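Local atomic coordinates of transcription termination factor FttA (Methanosarcina mazei, PDB entry 2XR1), a protein that probably terminates transcription by cleaving nascent RNA at the exit channel of RNA polymerase, using two zinc ions for its nuclease activity. Residues G191-G196 with A630-E635; C213-G218 with Q251-L256. One frame throughout, in Å; residues are numbered along the deposited sequence.

Contact 1. Residues G191-G196 with A630-E635; sequences GCKEVG and ALTNLE
The amide of Asn-633 and the carboxylate of Glu-194 meet at a slant, their planes 55° apart. ND2 of Asn-633 sends its N-H out at the edge of the amide, nearly in plane, and lands 2.9 Å away on Glu-194 OE2, which it approaches from over the carboxylate face, 64° out of plane. Gly-191 N meets the edge of the same carboxylate instead, on the OE2 lone pair pointing away from OE1 (3.0 Å). With Arg-197 NE in a salt bridge, OE2 has three donors, an arrangement that would favour a charged carboxylate. Asparagine suits the facing place because its other end accepts: OD1 takes a weak, bent bond from Cys-192 N at 3.2 Å. Positive phi suits glycine at position 191, whose backbone also bonds to that of zinc ligand His-607.

The pairing belongs to the two-sheet core of the metallo-beta-lactamase fold. Segment 191-196 leaves strand 185-190 of one sheet, while 630-635 carries the chain from strand 627-630 of the other sheet to strand 636-638 beside 185-190, through a type II turn at Thr-632 to Glu-635.

Between the loops Cys-192 points SG at Leu-631 CB (3.5 Å), a small apolar contact that Phe-200 also joins. Lys-193 runs along the partly exposed side, extended until a bend at its last torsion (chi4 70°) lets NZ bond both Thr-632 OG1 (2.8 Å) and Leu-631 O (3.1 Å), the latter approached from above the carbonyl plane. A water joins that carbonyl to Lys-193 N. Asn-633 O is held by Arg-638 of the second subunit.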
loop_
_atom_site.group_PDB
_atom_site.type_symbol
_atom_site.label_atom_id
_atom_site.label_comp_id
_atom_site.label_asym_id
_atom_site.label_seq_id
_atom_site.Cartn_x
_atom_site.Cartn_y
_atom_site.Cartn_z
ATOM N N GLY B 191 3.791 14.095 1.453
ATOM C CA GLY B 191 3.085 15.076 2.265
ATOM C C GLY B 191 2.921 14.664 3.725
ATOM O O GLY B 191 2.106 15.243 4.460
ATOM N N CYS B 192 3.724 13.689 4.150
ATOM C CA CYS B 192 3.616 13.149 5.491
ATOM C C CYS B 192 4.915 13.364 6.237
ATOM O O CYS B 192 5.997 13.013 5.760
ATOM C CB CYS B 192 3.189 11.671 5.446
ATOM S SG CYS B 192 1.443 11.500 4.806
ATOM N N LYS B 193 4.792 13.974 7.410
ATOM C CA LYS B 193 5.959 14.347 8.224
ATOM C C LYS B 193 6.858 15.285 7.440
ATOM O O LYS B 193 8.051 15.378 7.701
ATOM C CB LYS B 193 6.712 13.113 8.721
ATOM C CG LYS B 193 5.939 12.272 9.739
ATOM C CD LYS B 193 6.749 11.049 10.124
ATOM C CE LYS B 193 6.181 10.246 11.292
ATOM N NZ LYS B 193 4.929 9.536 10.939
ATOM N N GLU B 194 6.254 15.977 6.472
ATOM C CA GLU B 194 6.938 16.985 5.650
ATOM C C GLU B 194 5.864 17.967 5.136
ATOM O O GLU B 194 4.677 17.696 5.150
ATOM C CB GLU B 194 7.712 16.352 4.485
ATOM C CG GLU B 194 6.809 15.619 3.493
ATOM C CD GLU B 194 7.524 14.655 2.507
ATOM O OE1 GLU B 194 8.781 14.442 2.542
ATOM O OE2 GLU B 194 6.784 14.095 1.675
ATOM N N VAL B 195 6.309 19.137 4.747
ATOM C CA VAL B 195 5.503 20.036 3.941
ATOM C C VAL B 195 5.998 19.800 2.558
ATOM O O VAL B 195 7.202 19.701 2.360
ATOM C CB VAL B 195 5.760 21.486 4.320
ATOM C CG1 VAL B 195 5.171 22.359 3.314
ATOM C CG2 VAL B 195 5.153 21.766 5.711
ATOM N N GLY B 196 5.132 19.655 1.586
ATOM C CA GLY B 196 5.608 19.383 0.248
ATOM C C GLY B 196 5.125 18.055 -0.285
ATOM O O GLY B 196 4.955 17.117 0.464
ATOM N N ALA B 630 -0.056 10.419 13.289
ATOM C CA ALA B 630 0.588 11.033 12.119
ATOM C C ALA B 630 0.858 10.007 11.043
ATOM O O ALA B 630 1.335 8.896 11.329
ATOM C CB ALA B 630 1.859 11.699 12.500
ATOM N N LEU B 631 0.548 10.376 9.799
ATOM C CA LEU B 631 0.783 9.465 8.677
ATOM C C LEU B 631 2.276 9.438 8.302
ATOM O O LEU B 631 3.034 10.331 8.667
ATOM C CB LEU B 631 -0.064 9.860 7.477
ATOM C CG LEU B 631 -1.587 9.799 7.628
ATOM C CD1 LEU B 631 -2.278 10.274 6.356
ATOM C CD2 LEU B 631 -2.013 8.379 7.962
ATOM N N THR B 632 2.686 8.368 7.630
ATOM C CA THR B 632 4.054 8.205 7.140
ATOM C C THR B 632 3.980 7.965 5.652
ATOM O O THR B 632 3.111 7.246 5.199
ATOM C CB THR B 632 4.772 7.031 7.859
ATOM O OG1 THR B 632 5.077 7.408 9.201
ATOM C CG2 THR B 632 6.075 6.634 7.191
ATOM N N ASN B 633 4.878 8.560 4.876
ATOM C CA ASN B 633 4.886 8.273 3.431
ATOM C C ASN B 633 5.031 6.772 3.215
ATOM O O ASN B 633 5.875 6.171 3.813
ATOM C CB ASN B 633 6.007 9.019 2.707
ATOM C CG ASN B 633 5.764 10.491 2.656
ATOM O OD1 ASN B 633 4.624 10.929 2.781
ATOM N ND2 ASN B 633 6.799 11.271 2.467
ATOM N N LEU B 634 4.162 6.214 2.386
ATOM C CA LEU B 634 4.164 4.812 1.956
ATOM C C LEU B 634 3.499 3.830 2.880
ATOM O O LEU B 634 3.516 2.661 2.583
ATOM C CB LEU B 634 5.550 4.287 1.523
ATOM C CG LEU B 634 6.189 4.980 0.321
ATOM C CD1 LEU B 634 7.560 4.441 0.116
ATOM C CD2 LEU B 634 5.332 4.816 -0.944
ATOM N N GLU B 635 2.890 4.299 3.958
ATOM C CA GLU B 635 2.009 3.496 4.801
ATOM C C GLU B 635 0.572 3.591 4.317
ATOM O O GLU B 635 0.192 4.556 3.673
ATOM C CB GLU B 635 2.102 3.958 6.257
ATOM C CG GLU B 635 3.527 3.815 6.832
ATOM C CD GLU B 635 3.623 3.519 8.367
ATOM O OE1 GLU B 635 2.877 4.154 9.141
ATOM O OE2 GLU B 635 4.469 2.665 8.793
HETATM O O HOH W 1 2.218 13.160 8.874
#

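Contact 2. Residues C213-G218 with Q251-L256; sequences CGVNVG and QGLVPL
CD1 of Leu-253 rests 3.2 Å from Gly-214 O and its CB lies against Cys-213 O, while Val-215 fills the neighbouring hollow on the other segment. That hollow is the bare backbone of Gly-252: with no side chain at this point, CG1 of Val-215 can settle 3.9 Å from its carbonyl carbon C. The branch gets there by standing beside the backbone N and anti to the carbonyl carbon (chi1 -64°). The same methyl also touches Leu-253 CG at 3.9 Å, so it sits where the glycine backbone gives way to the leucine side chain. Beta-branched valine, short and stiff, fits so shallow a dip, and Tyr-283 touches it from helix 270-290.

Further along, the bumps are small. Cys-213 lays SG by Leu-253 CB (4.0 Å) and CB by Val-254 CG2 (3.9 Å), filling the angle where the turn passes into the helix. The backbones come within 4.9 Å between the CA atoms of Gly-214 and Gly-252, the latter being the glycine that admits Val-215. Pro-225, from a loop, also packs on Leu-253.

One hydrogen bond fixes the match of shapes. Cys-213 O accepts from Leu-253 N at 2.9 Å, in the carbonyl plane and nearly in line with C=O. Val-254 N is turned instead to Gln-251 O, closing the type I turn from Gln-251 to Val-254, with Leu-253 as N-cap of helix 254-259. The turn follows directly on His-245, His-247, Asp-249 and His-250, the HxHxDH zinc-binding signature, and backbone bonds join Cys-213 to His-250 and Val-215 to Leu-248; this docking of the post-strand loop on the signature motif belongs to the metallo-beta-lactamase active site.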
loop_
_atom_site.group_PDB
_atom_site.type_symbol
_atom_site.label_atom_id
_atom_site.label_comp_id
_atom_site.label_asym_id
_atom_site.label_seq_id
_atom_site.Cartn_x
_atom_site.Cartn_y
_atom_site.Cartn_z
ATOM N N CYS B 213 -1.404 16.041 -5.990
ATOM C CA CYS B 213 -0.175 15.539 -6.460
ATOM C C CYS B 213 0.833 16.656 -6.605
ATOM O O CYS B 213 1.011 17.159 -7.698
ATOM C CB CYS B 213 -0.384 14.861 -7.772
ATOM S SG CYS B 213 1.053 13.891 -8.176
ATOM N N GLY B 214 1.526 17.002 -5.502
ATOM C CA GLY B 214 2.311 18.231 -5.427
ATOM C C GLY B 214 3.761 18.143 -5.810
ATOM O O GLY B 214 4.288 17.059 -5.976
ATOM N N VAL B 215 4.410 19.298 -5.946
ATOM C CA VAL B 215 5.856 19.371 -6.065
ATOM C C VAL B 215 6.451 19.428 -4.684
ATOM O O VAL B 215 5.783 19.812 -3.757
ATOM C CB VAL B 215 6.345 20.638 -6.822
ATOM C CG1 VAL B 215 5.873 20.633 -8.233
ATOM C CG2 VAL B 215 5.875 21.892 -6.114
ATOM N N ASN B 216 7.716 19.067 -4.539
ATOM C CA ASN B 216 8.368 19.235 -3.259
ATOM C C ASN B 216 8.664 20.722 -2.991
ATOM O O ASN B 216 8.865 21.533 -3.917
ATOM C CB ASN B 216 9.686 18.432 -3.167
ATOM C CG ASN B 216 10.056 18.078 -1.718
ATOM O OD1 ASN B 216 9.179 17.824 -0.890
ATOM N ND2 ASN B 216 11.327 18.072 -1.413
ATOM N N VAL B 217 8.703 21.033 -1.701
ATOM C CA VAL B 217 9.092 22.322 -1.150
ATOM C C VAL B 217 10.223 21.974 -0.218
ATOM O O VAL B 217 10.023 21.175 0.693
ATOM C CB VAL B 217 7.936 22.933 -0.282
ATOM C CG1 VAL B 217 8.422 24.152 0.514
ATOM C CG2 VAL B 217 6.742 23.303 -1.143
ATOM N N GLY B 218 11.398 22.549 -0.432
ATOM C CA GLY B 218 12.563 22.270 0.426
ATOM C C GLY B 218 13.885 22.300 -0.318
ATOM O O GLY B 218 14.009 22.980 -1.356
ATOM N N GLN B 251 -0.890 20.687 -6.601
ATOM C CA GLN B 251 -1.285 20.444 -7.990
ATOM C C GLN B 251 -0.085 20.357 -8.951
ATOM O O GLN B 251 -0.196 19.858 -10.074
ATOM C CB GLN B 251 -2.261 21.519 -8.475
ATOM C CG GLN B 251 -1.848 23.042 -8.298
ATOM C CD GLN B 251 -0.890 23.568 -9.366
ATOM O OE1 GLN B 251 -0.506 22.848 -10.298
ATOM N NE2 GLN B 251 -0.491 24.824 -9.242
ATOM N N GLY B 252 1.071 20.815 -8.508
ATOM C CA GLY B 252 2.181 21.005 -9.421
ATOM C C GLY B 252 2.657 19.837 -10.273
ATOM O O GLY B 252 3.247 20.047 -11.313
ATOM N N LEU B 253 2.432 18.608 -9.822
ATOM C CA LEU B 253 2.810 17.442 -10.594
ATOM C C LEU B 253 1.607 16.699 -11.170
ATOM O O LEU B 253 1.761 15.641 -11.789
ATOM C CB LEU B 253 3.663 16.510 -9.762
ATOM C CG LEU B 253 5.110 17.011 -9.551
ATOM C CD1 LEU B 253 5.830 16.055 -8.627
ATOM C CD2 LEU B 253 5.845 17.147 -10.832
ATOM N N VAL B 254 0.425 17.282 -11.084
ATOM C CA VAL B 254 -0.700 16.675 -11.738
ATOM C C VAL B 254 -0.444 16.480 -13.237
ATOM O O VAL B 254 -0.851 15.466 -13.785
ATOM C CB VAL B 254 -1.990 17.447 -11.512
ATOM C CG1 VAL B 254 -3.136 16.951 -12.493
ATOM C CG2 VAL B 254 -2.386 17.319 -10.052
ATOM N N PRO B 255 0.235 17.419 -13.904
ATOM C CA PRO B 255 0.507 17.123 -15.279
ATOM C C PRO B 255 1.476 15.966 -15.483
ATOM O O PRO B 255 1.466 15.377 -16.558
ATOM C CB PRO B 255 1.097 18.440 -15.825
ATOM C CG PRO B 255 0.518 19.467 -14.994
ATOM C CD PRO B 255 0.467 18.833 -13.598
ATOM N N LEU B 256 2.313 15.638 -14.503
ATOM C CA LEU B 256 3.227 14.504 -14.655
ATOM C C LEU B 256 2.421 13.205 -14.729
ATOM O O LEU B 256 2.792 12.269 -15.424
ATOM C CB LEU B 256 4.186 14.446 -13.463
ATOM C CG LEU B 256 5.379 13.494 -13.497
ATOM C CD1 LEU B 256 6.236 13.718 -14.704
ATOM C CD2 LEU B 256 6.175 13.684 -12.276
#

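Contacts 1 and 2 lie on the same side of the chain's centre, their centres about 15 Å apart, and contact 2 falls within the sequence that contact 1 brings together. They touch through their loops: Gly-196 CA packs 4.1 Å from Asn-216 OD1, and Val-195 O lies 4.2 Å from Val-217 CB. Arg-197 connects them as well, since the partner of the carboxylate in contact 1 also shares a backbone hydrogen bond with Val-215. Both approach the two-zinc site, and from different parts of the sequence: contact 1 lies near the ligand from the C-terminal part of the fold, whereas contact 2 flanks Asp-249 and His-250.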